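Putative endonuclease/exonuclease/phosphatase family protein (Bacteroides thetaiotaomicron, PDB 3MPR) probably acts as a metal-dependent nuclease of the endonuclease/exonuclease/phosphatase family, cutting phosphodiester bonds in nucleic acids. Local coordinates at residues Ser235-Thr245 with Phe281-Phe289. Sequence-based numbering, arbitrary orientation.
Sequences SFHVKRYGVLT and FPVKVELVF
Phe236 is sandwiched: Phe289 turns an edge onto one face of its ring in a T-shaped stack (planes at 68°), with Phe289 CD2 3.9 Å from Phe236 CD1, and Leu287 CD1 covers the opposite face near the rim. Ser235 OG lies at the edge of the Phe289 ring. The guanidinium of Arg240 is likewise met at its edge, by the carboxylate of Glu286. The two side chains run side by side, and the bend of Arg240 at chi3 (63°) presents the group side-on, an arginine bringing two donors to two oxygens: NE reaches Glu286 OE2 at 2.8 Å, NH2 the syn lone pair of Glu286 OE1 at 2.8 Å. NH2 also pairs with Asp43 of the second subunit, so an alanine here would probably leave both carboxylates without their cationic mate at the dimer interface. On the other face of the sheet, Val238, Val283, Val285 and Leu287 suit burial with apolar branches packed on strand 228-232 of the second sheet. Tyr241 lies against Val283 and Val285, its CE2 3.5 Å from Val283 CG1, while Val243 CG1 meets Phe281 CB. Backbone bonds join the strands, Lys284 N to Gly242 O (2.8 Å) being almost straight. Lys239 N and, weakly, Arg240 N share Glu286 O, a classic beta bulge that shifts the register by one. This antiparallel pair, set between strands 5-13 and 206-208, belongs to one layer of the two-sheet beta sandwich of the DNase I-like fold.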
loop_
_atom_site.group_PDB
_atom_site.type_symbol
_atom_site.label_atom_id
_atom_site.label_comp_id
_atom_site.label_asym_id
_atom_site.label_seq_id
_atom_site.Cartn_x
_atom_site.Cartn_y
_atom_site.Cartn_z
ATOM N N SER A 235 13.372 -15.201 -15.912
ATOM C CA SER A 235 12.417 -16.298 -15.758
ATOM C C SER A 235 11.250 -15.942 -14.833
ATOM O O SER A 235 10.187 -16.575 -14.890
ATOM C CB SER A 235 13.125 -17.569 -15.279
ATOM O OG SER A 235 13.863 -17.316 -14.099
ATOM N N PHE A 236 11.433 -14.926 -13.986
ATOM C CA PHE A 236 10.312 -14.417 -13.200
ATOM C C PHE A 236 9.401 -13.555 -14.052
ATOM O O PHE A 236 9.862 -12.787 -14.892
ATOM C CB PHE A 236 10.774 -13.541 -12.026
ATOM C CG PHE A 236 11.322 -14.300 -10.873
ATOM C CD1 PHE A 236 10.472 -14.930 -9.969
ATOM C CD2 PHE A 236 12.693 -14.358 -10.659
ATOM C CE1 PHE A 236 10.984 -15.619 -8.882
ATOM C CE2 PHE A 236 13.207 -15.047 -9.570
ATOM C CZ PHE A 236 12.356 -15.673 -8.681
ATOM N N HIS A 237 8.106 -13.652 -13.815
ATOM C CA HIS A 237 7.198 -12.669 -14.386
ATOM C C HIS A 237 6.947 -11.581 -13.342
ATOM O O HIS A 237 6.550 -11.879 -12.216
ATOM C CB HIS A 237 5.873 -13.292 -14.790
ATOM C CG HIS A 237 4.958 -12.322 -15.466
ATOM N ND1 HIS A 237 5.216 -11.813 -16.721
ATOM C CD2 HIS A 237 3.817 -11.728 -15.047
ATOM C CE1 HIS A 237 4.259 -10.965 -17.056
ATOM N NE2 HIS A 237 3.398 -10.896 -16.056
ATOM N N VAL A 238 7.193 -10.329 -13.708
ATOM C CA VAL A 238 7.049 -9.236 -12.755
ATOM C C VAL A 238 5.641 -8.656 -12.927
ATOM O O VAL A 238 5.347 -8.019 -13.936
ATOM C CB VAL A 238 8.115 -8.139 -12.963
ATOM C CG1 VAL A 238 7.935 -7.024 -11.933
ATOM C CG2 VAL A 238 9.538 -8.731 -12.855
ATOM N N LYS A 239 4.779 -8.908 -11.950
ATOM C CA LYS A 239 3.388 -8.484 -12.019
ATOM C C LYS A 239 3.244 -6.998 -11.692
ATOM O O LYS A 239 2.549 -6.260 -12.395
ATOM C CB LYS A 239 2.534 -9.303 -11.050
ATOM C CG LYS A 239 2.602 -10.812 -11.273
ATOM C CD LYS A 239 1.675 -11.262 -12.396
ATOM C CE LYS A 239 0.208 -11.083 -12.004
ATOM N NZ LYS A 239 -0.705 -11.566 -13.067
ATOM N N ARG A 240 3.903 -6.545 -10.632
ATOM C CA ARG A 240 3.611 -5.192 -10.154
ATOM C C ARG A 240 4.768 -4.610 -9.364
ATOM O O ARG A 240 5.465 -5.324 -8.655
ATOM C CB ARG A 240 2.319 -5.197 -9.319
ATOM C CG ARG A 240 1.780 -3.814 -8.926
ATOM C CD ARG A 240 0.263 -3.869 -8.637
ATOM N NE ARG A 240 -0.051 -4.731 -7.496
ATOM C CZ ARG A 240 -1.274 -4.934 -7.013
ATOM N NH1 ARG A 240 -2.333 -4.341 -7.574
ATOM N NH2 ARG A 240 -1.442 -5.743 -5.966
ATOM N N TYR A 241 4.964 -3.306 -9.522
ATOM C CA TYR A 241 6.010 -2.570 -8.840
ATOM C C TYR A 241 5.322 -1.399 -8.151
ATOM O O TYR A 241 4.470 -0.726 -8.745
ATOM C CB TYR A 241 7.028 -2.068 -9.870
ATOM C CG TYR A 241 8.030 -1.024 -9.390
ATOM C CD1 TYR A 241 7.656 0.316 -9.247
ATOM C CD2 TYR A 241 9.354 -1.369 -9.118
ATOM C CE1 TYR A 241 8.564 1.275 -8.836
ATOM C CE2 TYR A 241 10.288 -0.407 -8.713
ATOM C CZ TYR A 241 9.887 0.908 -8.574
ATOM O OH TYR A 241 10.784 1.871 -8.164
ATOM N N GLY A 242 5.674 -1.164 -6.896
ATOM C CA GLY A 242 5.159 -0.013 -6.179
ATOM C C GLY A 242 6.219 0.621 -5.298
ATOM O O GLY A 242 7.047 -0.064 -4.708
ATOM N N VAL A 243 6.211 1.946 -5.244
ATOM C CA VAL A 243 6.941 2.678 -4.221
ATOM C C VAL A 243 5.929 3.130 -3.175
ATOM O O VAL A 243 4.944 3.806 -3.496
ATOM C CB VAL A 243 7.653 3.899 -4.828
ATOM C CG1 VAL A 243 8.293 4.731 -3.753
ATOM C CG2 VAL A 243 8.697 3.449 -5.846
ATOM N N LEU A 244 6.161 2.758 -1.921
ATOM C CA LEU A 244 5.191 3.033 -0.867
ATOM C C LEU A 244 5.564 4.327 -0.139
ATOM O O LEU A 244 6.585 4.404 0.542
ATOM C CB LEU A 244 5.119 1.842 0.098
ATOM C CG LEU A 244 4.988 0.499 -0.660
ATOM C CD1 LEU A 244 4.922 -0.694 0.289
ATOM C CD2 LEU A 244 3.775 0.507 -1.588
ATOM N N THR A 245 4.718 5.337 -0.294
ATOM C CA THR A 245 4.992 6.684 0.203
ATOM C C THR A 245 4.355 6.961 1.569
ATOM O O THR A 245 4.293 8.116 2.008
ATOM C CB THR A 245 4.489 7.744 -0.819
ATOM O OG1 THR A 245 3.077 7.600 -1.030
ATOM C CG2 THR A 245 5.207 7.564 -2.160
ATOM N N PHE A 281 12.050 5.260 0.481
ATOM C CA PHE A 281 10.766 4.567 0.413
ATOM C C PHE A 281 11.020 3.099 0.113
ATOM O O PHE A 281 11.921 2.788 -0.647
ATOM C CB PHE A 281 9.901 5.149 -0.696
ATOM C CG PHE A 281 9.517 6.583 -0.469
ATOM C CD1 PHE A 281 8.866 6.957 0.690
ATOM C CD2 PHE A 281 9.800 7.550 -1.416
ATOM C CE1 PHE A 281 8.510 8.269 0.909
ATOM C CE2 PHE A 281 9.447 8.872 -1.197
ATOM C CZ PHE A 281 8.805 9.225 -0.032
ATOM N N PRO A 282 10.205 2.193 0.687
ATOM C CA PRO A 282 10.330 0.784 0.293
ATOM C C PRO A 282 9.911 0.571 -1.155
ATOM O O PRO A 282 9.008 1.235 -1.653
ATOM C CB PRO A 282 9.351 0.061 1.223
ATOM C CG PRO A 282 8.397 1.088 1.669
ATOM C CD PRO A 282 9.132 2.408 1.676
ATOM N N VAL A 283 10.582 -0.353 -1.829
ATOM C CA VAL A 283 10.162 -0.771 -3.148
ATOM C C VAL A 283 9.523 -2.148 -2.987
ATOM O O VAL A 283 10.145 -3.059 -2.452
ATOM C CB VAL A 283 11.362 -0.888 -4.111
ATOM C CG1 VAL A 283 10.933 -1.548 -5.420
ATOM C CG2 VAL A 283 11.997 0.490 -4.370
ATOM N N LYS A 284 8.278 -2.291 -3.429
ATOM C CA LYS A 284 7.564 -3.555 -3.271
ATOM C C LYS A 284 7.267 -4.143 -4.646
ATOM O O LYS A 284 6.694 -3.469 -5.505
ATOM C CB LYS A 284 6.262 -3.347 -2.484
ATOM C CG LYS A 284 5.340 -4.550 -2.512
ATOM C CD LYS A 284 4.024 -4.293 -1.799
ATOM C CE LYS A 284 2.966 -5.318 -2.221
ATOM N NZ LYS A 284 1.741 -5.276 -1.337
ATOM N N VAL A 285 7.644 -5.400 -4.851
ATOM C CA VAL A 285 7.441 -6.052 -6.150
ATOM C C VAL A 285 6.732 -7.399 -5.986
ATOM O O VAL A 285 7.065 -8.181 -5.095
ATOM C CB VAL A 285 8.785 -6.251 -6.888
ATOM C CG1 VAL A 285 8.601 -7.169 -8.125
ATOM C CG2 VAL A 285 9.375 -4.880 -7.288
ATOM N N GLU A 286 5.735 -7.645 -6.829
ATOM C CA GLU A 286 4.978 -8.880 -6.780
ATOM C C GLU A 286 5.394 -9.709 -7.980
ATOM O O GLU A 286 5.354 -9.235 -9.115
ATOM C CB GLU A 286 3.469 -8.599 -6.769
ATOM C CG GLU A 286 3.009 -7.966 -5.438
ATOM C CD GLU A 286 1.818 -7.030 -5.599
ATOM O OE1 GLU A 286 0.678 -7.479 -5.387
ATOM O OE2 GLU A 286 2.023 -5.843 -5.924
ATOM N N LEU A 287 5.830 -10.935 -7.709
ATOM C CA LEU A 287 6.393 -11.792 -8.742
ATOM C C LEU A 287 5.577 -13.062 -8.885
ATOM O O LEU A 287 4.919 -13.491 -7.939
ATOM C CB LEU A 287 7.822 -12.197 -8.354
ATOM C CG LEU A 287 8.826 -11.066 -8.171
ATOM C CD1 LEU A 287 10.117 -11.621 -7.595
ATOM C CD2 LEU A 287 9.079 -10.346 -9.494
ATOM N N VAL A 288 5.638 -13.672 -10.066
ATOM C CA VAL A 288 5.120 -15.018 -10.233
ATOM C C VAL A 288 6.159 -15.856 -10.952
ATOM O O VAL A 288 6.838 -15.372 -11.872
ATOM C CB VAL A 288 3.811 -15.060 -11.054
ATOM C CG1 VAL A 288 3.370 -16.510 -11.247
ATOM C CG2 VAL A 288 2.717 -14.267 -10.363
ATOM N N PHE A 289 6.287 -17.110 -10.532
ATOM C CA PHE A 289 7.183 -18.042 -11.210
ATOM C C PHE A 289 6.420 -19.310 -11.615
ATOM O O PHE A 289 5.824 -19.986 -10.778
ATOM C CB PHE A 289 8.372 -18.402 -10.317
ATOM C CG PHE A 289 9.465 -19.148 -11.043
ATOM C CD1 PHE A 289 9.424 -20.527 -11.164
ATOM C CD2 PHE A 289 10.520 -18.459 -11.616
ATOM C CE1 PHE A 289 10.430 -21.212 -11.832
ATOM C CE2 PHE A 289 11.532 -19.135 -12.279
ATOM C CZ PHE A 289 11.479 -20.514 -12.395
#